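Local structure of xylose isomerase-like TIM barrel domain-containing protein (Parabacteroides distasonis, 4KW2) at residues Leu40-Gln44 against Glu84-Ile90; Lys91-Phe95 against Phe112-Gly117. The protein is of unknown function but has the xylose isomerase-like TIM barrel fold, consistent with an isomerase or a related enzyme. One frame throughout, in Å; residues are numbered along the deposited sequence.

Interaction 1. Residues Leu40-Gln44 against Glu84-Ile90; sequences LDKTQ and EFKIRGI. With SO4 (sulfate ion), chain C.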
loop_
_atom_site.group_PDB
_atom_site.type_symbol
_atom_site.label_atom_id
_atom_site.label_comp_id
_atom_site.label_asym_id
_atom_site.label_seq_id
_atom_site.Cartn_x
_atom_site.Cartn_y
_atom_site.Cartn_z
ATOM N N LEU A 40 -15.687 19.352 0.515
ATOM C CA LEU A 40 -16.762 19.652 1.467
ATOM C C LEU A 40 -18.137 19.328 0.886
ATOM O O LEU A 40 -19.029 18.905 1.621
ATOM C CB LEU A 40 -16.705 21.108 1.938
ATOM C CG LEU A 40 -15.470 21.530 2.756
ATOM C CD1 LEU A 40 -15.671 22.925 3.334
ATOM C CD2 LEU A 40 -15.153 20.543 3.872
ATOM N N ASP A 41 -18.304 19.504 -0.425
ATOM C CA ASP A 41 -19.541 19.094 -1.096
ATOM C C ASP A 41 -19.737 17.579 -1.021
ATOM O O ASP A 41 -20.853 17.105 -0.820
ATOM C CB ASP A 41 -19.554 19.515 -2.568
ATOM C CG ASP A 41 -19.494 21.015 -2.760
ATOM O OD1 ASP A 41 -19.868 21.778 -1.842
ATOM O OD2 ASP A 41 -19.060 21.435 -3.849
ATOM N N LYS A 42 -18.649 16.832 -1.198
ATOM C CA LYS A 42 -18.674 15.379 -1.060
ATOM C C LYS A 42 -18.982 14.972 0.371
ATOM O O LYS A 42 -19.720 14.021 0.604
ATOM C CB LYS A 42 -17.329 14.781 -1.467
ATOM C CG LYS A 42 -17.038 14.896 -2.949
ATOM C CD LYS A 42 -17.689 13.776 -3.726
ATOM C CE LYS A 42 -17.463 13.956 -5.217
ATOM N NZ LYS A 42 -17.922 12.749 -5.952
ATOM N N THR A 43 -18.389 15.689 1.321
ATOM C CA THR A 43 -18.641 15.478 2.742
ATOM C C THR A 43 -20.134 15.660 3.074
ATOM O O THR A 43 -20.685 14.919 3.890
ATOM C CB THR A 43 -17.744 16.418 3.578
ATOM O OG1 THR A 43 -16.378 16.227 3.184
ATOM C CG2 THR A 43 -17.871 16.146 5.075
ATOM N N GLN A 44 -20.789 16.620 2.420
ATOM C CA GLN A 44 -22.240 16.802 2.559
ATOM C C GLN A 44 -23.010 15.607 2.011
ATOM O O GLN A 44 -23.966 15.146 2.629
ATOM C CB GLN A 44 -22.712 18.051 1.824
ATOM C CG GLN A 44 -22.314 19.354 2.479
ATOM C CD GLN A 44 -22.765 20.554 1.669
ATOM O OE1 GLN A 44 -22.147 20.917 0.672
ATOM N NE2 GLN A 44 -23.844 21.170 2.095
ATOM N N GLU A 84 -17.618 29.219 4.597
ATOM C CA GLU A 84 -17.822 28.116 3.661
ATOM C C GLU A 84 -18.063 26.773 4.366
ATOM O O GLU A 84 -18.872 25.965 3.916
ATOM C CB GLU A 84 -16.629 28.005 2.701
ATOM C CG GLU A 84 -16.565 29.102 1.642
ATOM C CD GLU A 84 -17.810 29.170 0.779
ATOM O OE1 GLU A 84 -18.208 28.128 0.214
ATOM O OE2 GLU A 84 -18.394 30.266 0.672
ATOM N N PHE A 85 -17.355 26.535 5.465
ATOM C CA PHE A 85 -17.658 25.390 6.327
ATOM C C PHE A 85 -19.059 25.517 6.934
ATOM O O PHE A 85 -19.863 24.590 6.870
ATOM C CB PHE A 85 -16.617 25.262 7.440
ATOM C CG PHE A 85 -15.397 24.471 7.049
ATOM C CD1 PHE A 85 -15.358 23.097 7.236
ATOM C CD2 PHE A 85 -14.280 25.097 6.519
ATOM C CE1 PHE A 85 -14.235 22.363 6.898
ATOM C CE2 PHE A 85 -13.157 24.368 6.169
ATOM C CZ PHE A 85 -13.130 23.001 6.362
ATOM N N LYS A 86 -19.347 26.682 7.503
ATOM C CA LYS A 86 -20.584 26.888 8.254
ATOM C C LYS A 86 -21.839 26.681 7.402
ATOM O O LYS A 86 -22.761 25.999 7.835
ATOM C CB LYS A 86 -20.607 28.287 8.878
ATOM C CG LYS A 86 -21.740 28.520 9.870
ATOM C CD LYS A 86 -22.115 29.989 9.950
ATOM C CE LYS A 86 -23.315 30.218 10.858
ATOM N NZ LYS A 86 -22.959 30.157 12.305
ATOM N N ILE A 87 -21.878 27.270 6.205
ATOM C CA ILE A 87 -23.051 27.133 5.334
ATOM C C ILE A 87 -23.274 25.710 4.822
ATOM O O ILE A 87 -24.339 25.421 4.281
ATOM C CB ILE A 87 -23.021 28.098 4.125
ATOM C CG1 ILE A 87 -21.884 27.749 3.151
ATOM C CG2 ILE A 87 -22.938 29.545 4.606
ATOM C CD1 ILE A 87 -21.928 28.564 1.876
ATOM N N ARG A 88 -22.284 24.830 4.975
ATOM C CA ARG A 88 -22.446 23.415 4.619
ATOM C C ARG A 88 -22.771 22.517 5.811
ATOM O O ARG A 88 -22.982 21.315 5.640
ATOM C CB ARG A 88 -21.191 22.896 3.929
ATOM C CG ARG A 88 -20.943 23.522 2.570
ATOM C CD ARG A 88 -19.662 22.973 1.987
ATOM N NE ARG A 88 -19.478 23.314 0.585
ATOM C CZ ARG A 88 -19.024 24.479 0.132
ATOM N NH1 ARG A 88 -18.715 25.470 0.961
ATOM N NH2 ARG A 88 -18.877 24.651 -1.171
ATOM N N GLY A 89 -22.810 23.095 7.010
ATOM C CA GLY A 89 -23.088 22.340 8.227
ATOM C C GLY A 89 -21.961 21.397 8.602
ATOM O O GLY A 89 -22.209 20.315 9.131
ATOM N N ILE A 90 -20.726 21.817 8.327
ATOM C CA ILE A 90 -19.526 21.032 8.617
ATOM C C ILE A 90 -18.593 21.870 9.485
ATOM O O ILE A 90 -18.301 23.005 9.136
ATOM C CB ILE A 90 -18.762 20.673 7.326
ATOM C CG1 ILE A 90 -19.666 19.898 6.360
ATOM C CG2 ILE A 90 -17.515 19.864 7.656
ATOM C CD1 ILE A 90 -19.084 19.722 4.975
HETATM S S SO4 C . -19.106 9.040 -5.996
HETATM O O1 SO4 C . -19.896 8.198 -5.072
HETATM O O2 SO4 C . -20.015 9.986 -6.690
HETATM O O3 SO4 C . -18.075 9.812 -5.250
HETATM O O4 SO4 C . -18.439 8.149 -6.976
HETATM O O HOH W 1 -18.362 23.886 -4.148
HETATM O O HOH W 2 -25.443 19.446 4.169
#
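Leu-40 sets its CD1 methyl over one face of the Phe-85 ring, 3.7 Å from the ring centroid and only 5° off the normal, a CH-pi contact; its other methyl, CD2, drops toward the rim at CE1, and Ile-90 O lies in plane at the ring edge. The guanidinium of Arg-88 is used at its edge instead: NE and NH2 both close on one oxygen, OD1 of Asp-41, which lies in the guanidinium plane. NE meets OD1 nearly along the carboxylate C-O axis, at 2.9 Å, and NH2 comes to its syn side. Asp-41 OD2 turns to a water that also receives a weak bond from Arg-88 NH2. The third nitrogen, NH1, points back to the last turn before it, bonding Glu-84 OE1 at 2.8 Å on the anti side and Glu-84 O from above the carbonyl plane. With every nitrogen of the group bound, its rotation is fixed between two acids whose negative fields probably reinforce its charge. The contact joins two neighbouring outer helices of the TIM barrel, 36-46 and 75-86, the latter ending in a Schellman motif at Gly-89 before the chain turns into the third strand. The arm of Arg-88 is extended from CG to NE (chi2 178°), and its aliphatic part packs on helix 36-46: CD lies 3.5 Å from Leu-40 CB, and Gln-44 lays its amide across CB and CG. Beyond the turn, Ile-90 CD1 rests against Leu-40 O and Thr-43 CG2, 3.8 Å from the latter, while Thr-43 OG1 bonds Thr-39 O within its own helix.

Interaction 2. Residues Lys91-Phe95 against Phe112-Gly117; sequences KPIAF and FAHKIG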
loop_
_atom_site.group_PDB
_atom_site.type_symbol
_atom_site.label_atom_id
_atom_site.label_comp_id
_atom_site.label_asym_id
_atom_site.label_seq_id
_atom_site.Cartn_x
_atom_site.Cartn_y
_atom_site.Cartn_z
ATOM N N LYS A 91 -18.119 21.313 10.597
ATOM C CA LYS A 91 -17.190 22.026 11.483
ATOM C C LYS A 91 -15.755 21.726 11.060
ATOM O O LYS A 91 -15.417 20.563 10.834
ATOM C CB LYS A 91 -17.370 21.580 12.935
ATOM C CG LYS A 91 -18.771 21.762 13.495
ATOM C CD LYS A 91 -19.002 23.187 13.962
ATOM C CE LYS A 91 -20.227 23.286 14.859
ATOM N NZ LYS A 91 -20.414 24.678 15.354
ATOM N N PRO A 92 -14.899 22.764 10.957
ATOM C CA PRO A 92 -13.492 22.532 10.642
ATOM C C PRO A 92 -12.757 22.135 11.911
ATOM O O PRO A 92 -11.892 22.861 12.382
ATOM C CB PRO A 92 -13.030 23.888 10.124
ATOM C CG PRO A 92 -13.851 24.854 10.912
ATOM C CD PRO A 92 -15.188 24.201 11.106
ATOM N N ILE A 93 -13.116 20.974 12.442
ATOM C CA ILE A 93 -12.758 20.571 13.801
ATOM C C ILE A 93 -11.263 20.298 13.967
ATOM O O ILE A 93 -10.703 20.552 15.034
ATOM C CB ILE A 93 -13.577 19.326 14.233
ATOM C CG1 ILE A 93 -13.522 19.108 15.747
ATOM C CG2 ILE A 93 -13.129 18.069 13.498
ATOM C CD1 ILE A 93 -14.525 19.949 16.495
ATOM N N ALA A 94 -10.617 19.793 12.920
ATOM C CA ALA A 94 -9.217 19.419 13.022
ATOM C C ALA A 94 -8.411 19.809 11.797
ATOM O O ALA A 94 -8.941 19.918 10.696
ATOM C CB ALA A 94 -9.092 17.921 13.265
ATOM N N PHE A 95 -7.121 20.026 12.022
ATOM C CA PHE A 95 -6.145 20.110 10.960
ATOM C C PHE A 95 -5.000 19.168 11.292
ATOM O O PHE A 95 -4.637 19.010 12.453
ATOM C CB PHE A 95 -5.627 21.539 10.814
ATOM C CG PHE A 95 -6.658 22.495 10.307
ATOM C CD1 PHE A 95 -6.986 22.523 8.963
ATOM C CD2 PHE A 95 -7.312 23.356 11.170
ATOM C CE1 PHE A 95 -7.947 23.397 8.487
ATOM C CE2 PHE A 95 -8.274 24.232 10.699
ATOM C CZ PHE A 95 -8.592 24.252 9.355
ATOM N N PHE A 112 -3.247 29.580 13.256
ATOM C CA PHE A 112 -4.183 29.373 12.154
ATOM C C PHE A 112 -5.352 28.474 12.558
ATOM O O PHE A 112 -6.506 28.809 12.319
ATOM C CB PHE A 112 -3.461 28.771 10.949
ATOM C CG PHE A 112 -4.373 28.446 9.807
ATOM C CD1 PHE A 112 -4.914 29.457 9.031
ATOM C CD2 PHE A 112 -4.697 27.128 9.507
ATOM C CE1 PHE A 112 -5.757 29.163 7.971
ATOM C CE2 PHE A 112 -5.542 26.828 8.454
ATOM C CZ PHE A 112 -6.070 27.849 7.681
ATOM N N ALA A 113 -5.044 27.332 13.165
ATOM C CA ALA A 113 -6.074 26.429 13.673
ATOM C C ALA A 113 -7.074 27.174 14.554
ATOM O O ALA A 113 -8.285 27.014 14.405
ATOM C CB ALA A 113 -5.443 25.283 14.447
ATOM N N HIS A 114 -6.559 27.985 15.469
ATOM C CA HIS A 114 -7.393 28.778 16.366
ATOM C C HIS A 114 -8.229 29.796 15.595
ATOM O O HIS A 114 -9.413 29.970 15.864
ATOM C CB HIS A 114 -6.518 29.503 17.386
ATOM C CG HIS A 114 -7.279 30.415 18.296
ATOM N ND1 HIS A 114 -7.923 29.966 19.429
ATOM C CD2 HIS A 114 -7.501 31.749 18.240
ATOM C CE1 HIS A 114 -8.509 30.984 20.031
ATOM N NE2 HIS A 114 -8.271 32.077 19.330
ATOM N N LYS A 115 -7.605 30.460 14.631
ATOM C CA LYS A 115 -8.278 31.480 13.837
ATOM C C LYS A 115 -9.444 30.895 13.029
ATOM O O LYS A 115 -10.487 31.527 12.896
ATOM C CB LYS A 115 -7.265 32.172 12.913
ATOM C CG LYS A 115 -7.784 33.433 12.239
ATOM C CD LYS A 115 -6.672 34.431 11.930
ATOM C CE LYS A 115 -5.610 33.867 10.989
ATOM N NZ LYS A 115 -4.371 33.385 11.670
ATOM N N ILE A 116 -9.271 29.690 12.500
ATOM C CA ILE A 116 -10.327 29.031 11.725
ATOM C C ILE A 116 -11.373 28.392 12.646
ATOM O O ILE A 116 -12.502 28.141 12.237
ATOM C CB ILE A 116 -9.732 27.994 10.748
ATOM C CG1 ILE A 116 -8.812 28.697 9.742
ATOM C CG2 ILE A 116 -10.825 27.233 10.007
ATOM C CD1 ILE A 116 -9.488 29.787 8.927
ATOM N N GLY A 117 -10.990 28.142 13.892
ATOM C CA GLY A 117 -11.917 27.628 14.888
ATOM C C GLY A 117 -11.851 26.126 15.048
ATOM O O GLY A 117 -12.823 25.510 15.458
#
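Strand 91-95 and helix 112-116 run almost antiparallel, at 168°, with axes 9.3 Å apart, which brings Pro-92 nearest Gly-117 and Phe-95 nearest Ala-113. Pro-92, at the centre of an inverse gamma turn, presses the CG corner of its ring against the end of the helix, meeting Ile-116 O and, at 4.0 Å from CG, Ile-116 CG2. That same methyl sits in the plane of the Phe-95 ring at its edge, 3.8 Å from CZ, so one branch of Ile-116 bridges both strand residues. CG2 takes this place because it stands anti to the backbone N, while CG1 (chi1 -62°) swings off to cover a face of Phe-112. Phe-112 in turn directs its edge at the face of Phe-95: Phe-112 CE2 stands 4.1 Å from Phe-95 CZ, offset toward the rim, and the planes meet at 52° with centroids 5.5 Å apart, a tilted edge-to-face pair. Ala-113 lies obliquely beside the CD2 side of Phe-95, with Ala-113 CB 4.2 Å from Phe-95 CD2. Cutting Phe-95 back to an alanine would probably open a gap beneath the helix and leave Phe-112 CE2 and Ile-116 CG2 without the ring they pack on. At Gly-117 the positive phi would jam a CB against the preceding carbonyl O; it is the C-prime residue of a Schellman motif that ends the helix. No hydrogen bond crosses this apolar interface, which lies between the strand and the helix of the beta-alpha-beta unit 91-98, 103-116 and 120-123, the repeating element of a TIM barrel.

From the N terminus, strand 23-27 leads to helix 36-46; the chain then passes through strand 50-53 and into helix 75-86, whose end returns to the first helix, so interaction 1 closes a loop of 39 intervening residues. Lys-91 follows Ile-90 directly, and interaction 2 opens there, closing a shorter loop of 16 residues when helix 103-116 comes back along strand 91-98. The two loops are in series, neither nested nor crossed. Interaction 1 ties helix to helix on the outside of the barrel, interaction 2 helix to strand. They touch where Phe-85 CD1 packs 3.8 Å from Pro-92 N, so the two contacts meet at the start of strand 91-98.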